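PDB 2RFL: putative phosphohistidine phosphatase SixA from Agrobacterium tumefaciens, which probably removes phosphate from phosphohistidine, as a member of the histidine phosphatase superfamily. Local coordinates for residues T9-L14 with N159-I164; T118-L123 with D130-A135. All coordinates share one frame; numbering follows the deposited sequence.

Overall arrangement
The Val11-Trp161 part of interaction 1 and the whole of interaction 2 lie on the face of the mixed sheet covered by helix 118-127; the Arg10-Ile164 part of interaction 1 lies on the other face. Interaction 1 spans two strands that are not neighbours, 10-15 and 162-167, with strand 145-149 between them. Interaction 2 joins helix 118-127 to helix 129-135 beyond it. Their centres are about 12 Å apart, and strand 10-15 links them directly: Leu13 CD1 lies 3.6 Å from Leu123 CB. In this superfamily the catalytic histidine follows the first strand, so the C-terminal end of strand 10-15 probably leads into the active site; interaction 1 sits nearer the opposite end.

Interaction 1 (T9-L14 with N159-I164); sequences TRVYLL and NRWRLI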
loop_
_atom_site.group_PDB
_atom_site.type_symbol
_atom_site.label_atom_id
_atom_site.label_comp_id
_atom_site.label_asym_id
_atom_site.label_seq_id
_atom_site.Cartn_x
_atom_site.Cartn_y
_atom_site.Cartn_z
ATOM N N THR A 9 -8.409 9.476 -8.396
ATOM C CA THR A 9 -9.648 8.736 -8.603
ATOM C C THR A 9 -9.495 7.238 -8.253
ATOM O O THR A 9 -10.478 6.519 -8.096
ATOM C CB THR A 9 -10.279 9.057 -10.001
ATOM O OG1 THR A 9 -9.733 8.248 -11.042
ATOM C CG2 THR A 9 -10.032 10.486 -10.349
ATOM N N ARG A 10 -8.248 6.796 -8.106
ATOM C CA ARG A 10 -7.938 5.445 -7.627
ATOM C C ARG A 10 -6.806 5.453 -6.598
ATOM O O ARG A 10 -5.727 5.986 -6.872
ATOM C CB ARG A 10 -7.577 4.484 -8.775
ATOM C CG ARG A 10 -7.405 3.027 -8.290
ATOM C CD ARG A 10 -7.650 1.988 -9.366
ATOM N NE ARG A 10 -9.062 1.849 -9.698
ATOM C CZ ARG A 10 -9.548 0.896 -10.485
ATOM N NH1 ARG A 10 -8.733 -0.011 -10.999
ATOM N NH2 ARG A 10 -10.843 0.832 -10.740
ATOM N N VAL A 11 -7.083 4.845 -5.441
ATOM C CA VAL A 11 -6.136 4.651 -4.341
ATOM C C VAL A 11 -5.743 3.182 -4.175
ATOM O O VAL A 11 -6.578 2.318 -3.937
ATOM C CB VAL A 11 -6.720 5.139 -2.985
ATOM C CG1 VAL A 11 -5.943 4.607 -1.791
ATOM C CG2 VAL A 11 -6.718 6.636 -2.921
ATOM N N TYR A 12 -4.455 2.916 -4.275
ATOM C CA TYR A 12 -3.924 1.611 -3.908
ATOM C C TYR A 12 -3.239 1.725 -2.566
ATOM O O TYR A 12 -2.455 2.680 -2.335
ATOM C CB TYR A 12 -2.928 1.119 -4.939
ATOM C CG TYR A 12 -3.441 1.053 -6.376
ATOM C CD1 TYR A 12 -3.071 2.026 -7.311
ATOM C CD2 TYR A 12 -4.258 -0.032 -6.813
ATOM C CE1 TYR A 12 -3.524 1.950 -8.635
ATOM C CE2 TYR A 12 -4.704 -0.123 -8.138
ATOM C CZ TYR A 12 -4.339 0.873 -9.038
ATOM O OH TYR A 12 -4.772 0.800 -10.347
ATOM N N LEU A 13 -3.563 0.770 -1.692
ATOM C CA LEU A 13 -2.989 0.636 -0.354
ATOM C C LEU A 13 -2.305 -0.699 -0.127
ATOM O O LEU A 13 -2.984 -1.746 0.041
ATOM C CB LEU A 13 -4.090 0.757 0.711
ATOM C CG LEU A 13 -4.994 1.969 0.862
ATOM C CD1 LEU A 13 -5.946 1.655 1.982
ATOM C CD2 LEU A 13 -4.181 3.159 1.197
ATOM N N LEU A 14 -0.975 -0.632 -0.051
ATOM C CA LEU A 14 -0.072 -1.773 -0.021
ATOM C C LEU A 14 0.709 -1.862 1.298
ATOM O O LEU A 14 1.523 -0.992 1.648
ATOM C CB LEU A 14 0.918 -1.736 -1.236
ATOM C CG LEU A 14 2.014 -2.837 -1.352
ATOM C CD1 LEU A 14 1.452 -4.276 -1.445
ATOM C CD2 LEU A 14 3.032 -2.604 -2.489
ATOM N N ASN A 159 -18.297 11.885 -3.231
ATOM C CA ASN A 159 -18.953 11.749 -1.927
ATOM C C ASN A 159 -18.268 10.747 -0.993
ATOM O O ASN A 159 -18.117 11.018 0.203
ATOM C CB ASN A 159 -20.442 11.405 -2.074
ATOM C CG ASN A 159 -21.346 12.452 -1.448
ATOM O OD1 ASN A 159 -20.961 13.608 -1.325
ATOM N ND2 ASN A 159 -22.562 12.064 -1.075
ATOM N N ARG A 160 -17.862 9.598 -1.530
ATOM C CA ARG A 160 -17.198 8.572 -0.708
ATOM C C ARG A 160 -16.306 7.583 -1.472
ATOM O O ARG A 160 -16.557 7.311 -2.676
ATOM C CB ARG A 160 -18.212 7.823 0.191
ATOM C CG ARG A 160 -19.042 6.705 -0.431
ATOM C CD ARG A 160 -20.074 6.256 0.608
ATOM N NE ARG A 160 -21.085 5.368 0.059
ATOM C CZ ARG A 160 -21.130 4.051 0.238
ATOM N NH1 ARG A 160 -20.227 3.413 0.985
ATOM N NH2 ARG A 160 -22.117 3.366 -0.315
ATOM N N TRP A 161 -15.290 7.065 -0.756
ATOM C CA TRP A 161 -14.402 5.977 -1.252
ATOM C C TRP A 161 -15.078 4.588 -1.231
ATOM O O TRP A 161 -15.648 4.184 -0.221
ATOM C CB TRP A 161 -13.057 5.911 -0.492
ATOM C CG TRP A 161 -12.126 7.071 -0.717
ATOM C CD1 TRP A 161 -11.748 8.011 0.200
ATOM C CD2 TRP A 161 -11.442 7.418 -1.935
ATOM N NE1 TRP A 161 -10.886 8.918 -0.355
ATOM C CE2 TRP A 161 -10.681 8.585 -1.671
ATOM C CE3 TRP A 161 -11.417 6.876 -3.229
ATOM C CZ2 TRP A 161 -9.896 9.211 -2.656
ATOM C CZ3 TRP A 161 -10.605 7.501 -4.208
ATOM C CH2 TRP A 161 -9.879 8.650 -3.918
ATOM N N ARG A 162 -15.012 3.857 -2.334
ATOM C CA ARG A 162 -15.539 2.466 -2.345
ATOM C C ARG A 162 -14.394 1.455 -2.507
ATOM O O ARG A 162 -13.547 1.620 -3.390
ATOM C CB ARG A 162 -16.550 2.256 -3.478
ATOM C CG ARG A 162 -17.516 3.396 -3.786
ATOM C CD ARG A 162 -18.480 3.701 -2.650
ATOM N NE ARG A 162 -19.034 2.487 -2.066
ATOM C CZ ARG A 162 -20.100 1.855 -2.538
ATOM N NH1 ARG A 162 -20.532 0.751 -1.957
ATOM N NH2 ARG A 162 -20.725 2.333 -3.596
ATOM N N LEU A 163 -14.347 0.416 -1.680
ATOM C CA LEU A 163 -13.374 -0.656 -1.950
ATOM C C LEU A 163 -13.897 -1.520 -3.070
ATOM O O LEU A 163 -15.075 -1.894 -3.060
ATOM C CB LEU A 163 -13.086 -1.513 -0.714
ATOM C CG LEU A 163 -12.108 -2.653 -0.968
ATOM C CD1 LEU A 163 -10.651 -2.281 -0.686
ATOM C CD2 LEU A 163 -12.522 -3.849 -0.139
ATOM N N ILE A 164 -13.018 -1.883 -3.999
ATOM C CA ILE A 164 -13.401 -2.378 -5.345
ATOM C C ILE A 164 -12.757 -3.754 -5.624
ATOM O O ILE A 164 -13.245 -4.544 -6.507
ATOM C CB ILE A 164 -12.974 -1.294 -6.409
ATOM C CG1 ILE A 164 -13.979 -0.152 -6.471
ATOM C CG2 ILE A 164 -12.594 -1.851 -7.804
ATOM C CD1 ILE A 164 -15.166 -0.360 -7.316
#
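Trp161, just before strand 162-167, sets a face of its indole against Val11 and an edge toward Thr9 O, at the start of strand 10-15. Val11 presents CG2 to one face of the six-membered ring, 4.2 Å from the centroid and 22° off the ring normal, a CH-pi contact displaced toward the rim. Its nearest ring atom is Trp161 CH2, 3.9 Å from Val11 CG2. The methyl is in place because CG1 takes the position anti to the backbone N (chi1 164°), which puts CG2 beside that N; the two side chains meet at about a right angle. Thr9 O lies 4.0 Å from Trp161 CZ3, near the ring plane. Between these strands runs 145-149, whose Leu148 pairs with Val11 through the backbone and touches its side chain, while Met126 of helix 118-127 also packs on Trp161. On the other face of the sheet, the guanidinium of Arg10 approaches Ile164 obliquely, with Arg10 NH2 4.3 Å from Ile164 CG2, and forms a salt bridge to Asp149. No hydrogen bond crosses between the two segments; what joins them past the intervening strand is mainly dispersion, with the methyl over the indole face, and the carbonyl at the ring edge probably adds at most a weak electrostatic term.

Interaction 2 (T118-L123 with D130-A135); sequences TMEATL and DLLHAA
Apolar packing carries this contact: Leu132 points one methyl, CD2, into the side chain of Leu123. Leu132 CD2 lies 3.5 Å from Leu123 CG, and the same methyl comes within 3.7 Å of Leu123 CD2, so it rests on the branch point as well as on one arm of the fork. In both leucines CG is anti to the backbone N (chi1 -180° for Leu123, -154° for Leu132), which extends each side chain from its own helix toward the other. Contacts of methyl with oxygen flank this pair. Leu132 CD2 is 4.1 Å from the backbone Glu120 O, about one turn back from Leu123, and Leu132 CD1 lies a loose 4.3 Å from Glu120 OE2. The other carboxylate oxygen, OE1, receives a weak hydrogen bond from the backbone N of Phe140, a residue that the Leu123 side chain also touches. No hydrogen bond joins the two segments themselves. Leu123 meets Leu13 of strand 10-15 as well, and thus stands between the sheet and Leu132. The contact joins consecutive helices 118-127 and 129-135, with the second outside the first, which itself packs on the sheet of the alpha-beta-alpha sandwich of the histidine phosphatase superfamily.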
loop_
_atom_site.group_PDB
_atom_site.type_symbol
_atom_site.label_atom_id
_atom_site.label_comp_id
_atom_site.label_asym_id
_atom_site.label_seq_id
_atom_site.Cartn_x
_atom_site.Cartn_y
_atom_site.Cartn_z
ATOM N N THR A 118 -0.882 2.369 10.749
ATOM C CA THR A 118 -1.236 3.453 9.842
ATOM C C THR A 118 -1.935 3.014 8.550
ATOM O O THR A 118 -2.855 3.663 8.101
ATOM C CB THR A 118 -0.011 4.276 9.503
ATOM O OG1 THR A 118 0.875 4.234 10.621
ATOM C CG2 THR A 118 -0.391 5.727 9.168
HETATM N N MSE A 119 -1.484 1.927 7.952
HETATM C CA MSE A 119 -2.086 1.433 6.708
HETATM C C MSE A 119 -3.543 0.975 6.935
HETATM O O MSE A 119 -4.456 1.443 6.250
HETATM C CB MSE A 119 -1.211 0.322 6.069
HETATM C CG MSE A 119 -1.488 0.055 4.551
HETATM SE SE MSE A 119 -1.434 1.650 3.338
HETATM C CE MSE A 119 0.468 2.130 3.505
ATOM N N GLU A 120 -3.732 0.067 7.904
ATOM C CA GLU A 120 -5.074 -0.372 8.342
ATOM C C GLU A 120 -5.963 0.817 8.725
ATOM O O GLU A 120 -7.127 0.858 8.337
ATOM C CB GLU A 120 -4.998 -1.402 9.492
ATOM C CG GLU A 120 -6.195 -2.373 9.548
ATOM C CD GLU A 120 -6.026 -3.565 10.540
ATOM O OE1 GLU A 120 -4.900 -4.091 10.698
ATOM O OE2 GLU A 120 -7.038 -3.976 11.171
ATOM N N ALA A 121 -5.418 1.797 9.444
ATOM C CA ALA A 121 -6.207 2.989 9.813
ATOM C C ALA A 121 -6.682 3.836 8.622
ATOM O O ALA A 121 -7.805 4.316 8.592
ATOM C CB ALA A 121 -5.462 3.833 10.799
ATOM N N THR A 122 -5.824 3.981 7.634
ATOM C CA THR A 122 -6.156 4.622 6.388
ATOM C C THR A 122 -7.305 3.978 5.628
ATOM O O THR A 122 -8.198 4.674 5.130
ATOM C CB THR A 122 -4.909 4.692 5.512
ATOM O OG1 THR A 122 -3.803 5.087 6.346
ATOM C CG2 THR A 122 -5.114 5.693 4.397
ATOM N N LEU A 123 -7.296 2.657 5.521
ATOM C CA LEU A 123 -8.406 1.977 4.841
ATOM C C LEU A 123 -9.664 2.165 5.642
ATOM O O LEU A 123 -10.715 2.467 5.073
ATOM C CB LEU A 123 -8.096 0.488 4.648
ATOM C CG LEU A 123 -9.100 -0.436 3.962
ATOM C CD1 LEU A 123 -9.453 0.120 2.580
ATOM C CD2 LEU A 123 -8.553 -1.873 3.871
ATOM N N ASP A 130 -17.025 -1.271 9.842
ATOM C CA ASP A 130 -17.907 -2.391 9.495
ATOM C C ASP A 130 -17.478 -3.131 8.233
ATOM O O ASP A 130 -17.496 -4.368 8.189
ATOM C CB ASP A 130 -19.362 -1.940 9.357
ATOM C CG ASP A 130 -19.929 -1.394 10.646
ATOM O OD1 ASP A 130 -19.770 -2.059 11.678
ATOM O OD2 ASP A 130 -20.529 -0.298 10.628
ATOM N N LEU A 131 -17.113 -2.366 7.208
ATOM C CA LEU A 131 -16.661 -2.957 5.957
ATOM C C LEU A 131 -15.263 -3.503 6.032
ATOM O O LEU A 131 -15.017 -4.617 5.575
ATOM C CB LEU A 131 -16.841 -2.008 4.787
ATOM C CG LEU A 131 -18.236 -2.327 4.325
ATOM C CD1 LEU A 131 -18.647 -1.343 3.266
ATOM C CD2 LEU A 131 -18.210 -3.824 3.846
ATOM N N LEU A 132 -14.364 -2.731 6.631
ATOM C CA LEU A 132 -13.072 -3.247 7.030
ATOM C C LEU A 132 -13.199 -4.653 7.625
ATOM O O LEU A 132 -12.620 -5.582 7.082
ATOM C CB LEU A 132 -12.382 -2.307 8.034
ATOM C CG LEU A 132 -10.846 -2.266 8.178
ATOM C CD1 LEU A 132 -10.194 -3.648 8.222
ATOM C CD2 LEU A 132 -10.280 -1.429 7.082
ATOM N N HIS A 133 -13.959 -4.793 8.718
ATOM C CA HIS A 133 -14.250 -6.095 9.350
ATOM C C HIS A 133 -14.724 -7.210 8.391
ATOM O O HIS A 133 -14.153 -8.300 8.383
ATOM C CB HIS A 133 -15.261 -5.925 10.484
ATOM C CG HIS A 133 -14.724 -6.261 11.844
ATOM N ND1 HIS A 133 -13.709 -5.550 12.448
ATOM C CD2 HIS A 133 -15.088 -7.219 12.733
ATOM C CE1 HIS A 133 -13.456 -6.070 13.639
ATOM N NE2 HIS A 133 -14.284 -7.079 13.838
ATOM N N ALA A 134 -15.759 -6.923 7.594
ATOM C CA ALA A 134 -16.321 -7.852 6.604
ATOM C C ALA A 134 -15.320 -8.278 5.530
ATOM O O ALA A 134 -15.432 -9.359 4.953
ATOM C CB ALA A 134 -17.539 -7.248 5.955
ATOM N N ALA A 135 -14.346 -7.416 5.257
ATOM C CA ALA A 135 -13.364 -7.679 4.224
ATOM C C ALA A 135 -12.176 -8.406 4.834
ATOM O O ALA A 135 -11.643 -9.369 4.269
ATOM C CB ALA A 135 -12.933 -6.386 3.567
#